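Local coordinates for protein cellulose 1,4-beta-cellobiosidase (PDB 3ZQX) that is the family 3b carbohydrate-binding module of a cellulosomal cellobiohydrolase, a family whose members typically bind cellulose, at residues Y43-H48 with Q111-S116. The protein carries 1 engineered substitution. Residues are numbered along the deposited sequence; the frame is centred on the assembly and turned at random.
Sequences YFTKEH and QSNDYS. With CA (calcium ion), chain B.
The rings of Y43 and Y115 run side by side and point the same way, their planes turned 86° to each other in an oblique pairing; the closest side-chain approach is Y43 CB to Y115 CD2, 3.8 Å. At the edge of the Y43 ring, near its plane, sits S116 OG. The carboxylate of E47 and the amide of N113 arrive from opposite directions with planes 29° apart: ND2 of N113 donates to OE2 of E47 at 3.0 Å, leaving nearly in the amide plane but meeting the carboxylate from above. Both groups also bind the calcium ion, E47 through OE1 and OE2, its chain bent at chi2 to present both oxygens, and N113 through OD1 at 2.4 Å. T45 grips the metal twice, with its backbone O and with OG1; chi1 near 49° sets OG1 between backbone N and carbonyl carbon, where it also donates to N113 O at 2.8 Å. D114 divides its work: OD1 binds the calcium at 2.4 Å and accepts T45 N from above its plane, while OD2 accepts a hydrogen bond from the metal-bound water. D114 CG lies against F44 CB at 3.4 Å. The like charges of E47 and D114 are probably balanced by the calcium ion, which ties the two loops together. Farther along, S116 closes a two-bond clasp on Y43, OG accepting Y43 N at 2.8 Å and its own N donating to Y43 O; OG also bonds K129 O. D110 O completes the calcium site. The contact joins the loop after strand 38-43 to the loop after strand 109-110, bridging the two main sheets of the beta-sandwich; F44 packs on I19 of strand 15-27, I101 of strand 97-103 and L52 of strand 52-55, while Y43 OH bonds T131 in strand 130-134.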
# COMPACT_ATOMS: atom_id res chain seq x y z
N TYR A 43 5.58 2.30 2.90
CA TYR A 43 6.56 3.24 3.45
C TYR A 43 7.55 3.71 2.40
O TYR A 43 8.18 2.90 1.71
CB TYR A 43 7.29 2.58 4.63
CG TYR A 43 6.34 2.20 5.73
CD1 TYR A 43 5.95 3.13 6.68
CD2 TYR A 43 5.76 0.93 5.78
CE1 TYR A 43 5.04 2.80 7.68
CE2 TYR A 43 4.85 0.58 6.76
CZ TYR A 43 4.50 1.52 7.71
OH TYR A 43 3.58 1.16 8.67
N PHE A 44 7.68 5.03 2.27
CA PHE A 44 8.63 5.61 1.35
C PHE A 44 9.04 6.97 1.86
O PHE A 44 8.26 7.64 2.54
CB PHE A 44 8.05 5.70 -0.07
CG PHE A 44 7.01 6.78 -0.26
CD1 PHE A 44 5.69 6.61 0.13
CD2 PHE A 44 7.37 7.98 -0.87
CE1 PHE A 44 4.75 7.61 -0.07
CE2 PHE A 44 6.44 9.00 -1.07
CZ PHE A 44 5.12 8.80 -0.68
N THR A 45 10.25 7.38 1.51
CA THR A 45 10.75 8.69 1.89
C THR A 45 10.46 9.69 0.79
O THR A 45 10.73 9.43 -0.39
CB THR A 45 12.25 8.65 2.15
OG1 THR A 45 12.89 7.99 1.05
CG2 THR A 45 12.57 7.91 3.45
N LYS A 46 9.89 10.83 1.16
CA LYS A 46 9.59 11.85 0.18
C LYS A 46 10.77 12.78 -0.04
O LYS A 46 11.33 13.32 0.91
CB LYS A 46 8.30 12.62 0.50
CG LYS A 46 8.28 13.34 1.81
CD LYS A 46 6.99 14.14 1.93
CE LYS A 46 6.94 14.89 3.23
NZ LYS A 46 5.64 15.59 3.44
N GLU A 47 11.16 12.94 -1.30
CA GLU A 47 12.28 13.80 -1.68
C GLU A 47 11.88 15.25 -1.97
O GLU A 47 12.74 16.11 -2.08
CB GLU A 47 12.99 13.22 -2.90
CG GLU A 47 14.01 12.11 -2.61
CD GLU A 47 13.37 10.80 -2.18
OE1 GLU A 47 12.50 10.27 -2.91
OE2 GLU A 47 13.77 10.28 -1.12
N HIS A 48 10.58 15.52 -2.09
CA HIS A 48 10.13 16.86 -2.47
C HIS A 48 8.93 17.29 -1.66
O HIS A 48 8.21 16.46 -1.11
CB HIS A 48 9.79 16.92 -3.96
CG HIS A 48 10.87 16.41 -4.85
ND1 HIS A 48 11.93 17.18 -5.24
CD2 HIS A 48 11.06 15.19 -5.41
CE1 HIS A 48 12.73 16.47 -6.01
NE2 HIS A 48 12.22 15.26 -6.13
N GLN A 111 13.64 5.92 -5.28
CA GLN A 111 13.04 4.77 -4.63
C GLN A 111 14.03 3.98 -3.79
O GLN A 111 13.62 3.14 -2.99
CB GLN A 111 12.39 3.82 -5.64
CG GLN A 111 11.31 4.44 -6.48
CD GLN A 111 10.41 3.39 -7.09
OE1 GLN A 111 9.43 2.98 -6.48
NE2 GLN A 111 10.74 2.95 -8.30
N SER A 112 15.32 4.24 -3.97
CA SER A 112 16.34 3.41 -3.31
C SER A 112 16.36 3.55 -1.80
O SER A 112 16.89 2.72 -1.13
CB SER A 112 17.74 3.65 -3.92
OG SER A 112 18.22 4.90 -3.55
N ASN A 113 15.79 4.64 -1.32
CA ASN A 113 15.69 4.89 0.09
C ASN A 113 14.25 4.76 0.64
O ASN A 113 13.89 5.41 1.60
CB ASN A 113 16.28 6.26 0.43
CG ASN A 113 15.59 7.37 -0.26
OD1 ASN A 113 14.61 7.13 -0.94
ND2 ASN A 113 16.04 8.60 -0.06
N ASP A 114 13.47 3.90 -0.03
CA ASP A 114 12.08 3.65 0.37
C ASP A 114 11.99 2.25 0.99
O ASP A 114 12.30 1.26 0.35
CB ASP A 114 11.15 3.70 -0.83
CG ASP A 114 11.05 5.08 -1.43
OD1 ASP A 114 11.52 6.05 -0.81
OD2 ASP A 114 10.45 5.21 -2.51
N TYR A 115 11.55 2.21 2.24
CA TYR A 115 11.49 0.95 2.98
C TYR A 115 10.67 -0.13 2.27
O TYR A 115 11.07 -1.30 2.26
CB TYR A 115 10.92 1.24 4.36
CG TYR A 115 10.68 0.04 5.24
CD1 TYR A 115 11.70 -0.48 6.02
CD2 TYR A 115 9.41 -0.53 5.36
CE1 TYR A 115 11.47 -1.56 6.87
CE2 TYR A 115 9.17 -1.59 6.20
CZ TYR A 115 10.21 -2.10 6.96
OH TYR A 115 10.01 -3.17 7.81
N SER A 116 9.53 0.24 1.69
CA SER A 116 8.65 -0.77 1.11
C SER A 116 8.96 -1.14 -0.34
O SER A 116 8.31 -2.02 -0.89
CB SER A 116 7.18 -0.35 1.23
OG SER A 116 6.78 -0.18 2.58
CA CA B . 12.47 8.16 -1.49
O HOH W 1 10.54 7.84 -3.08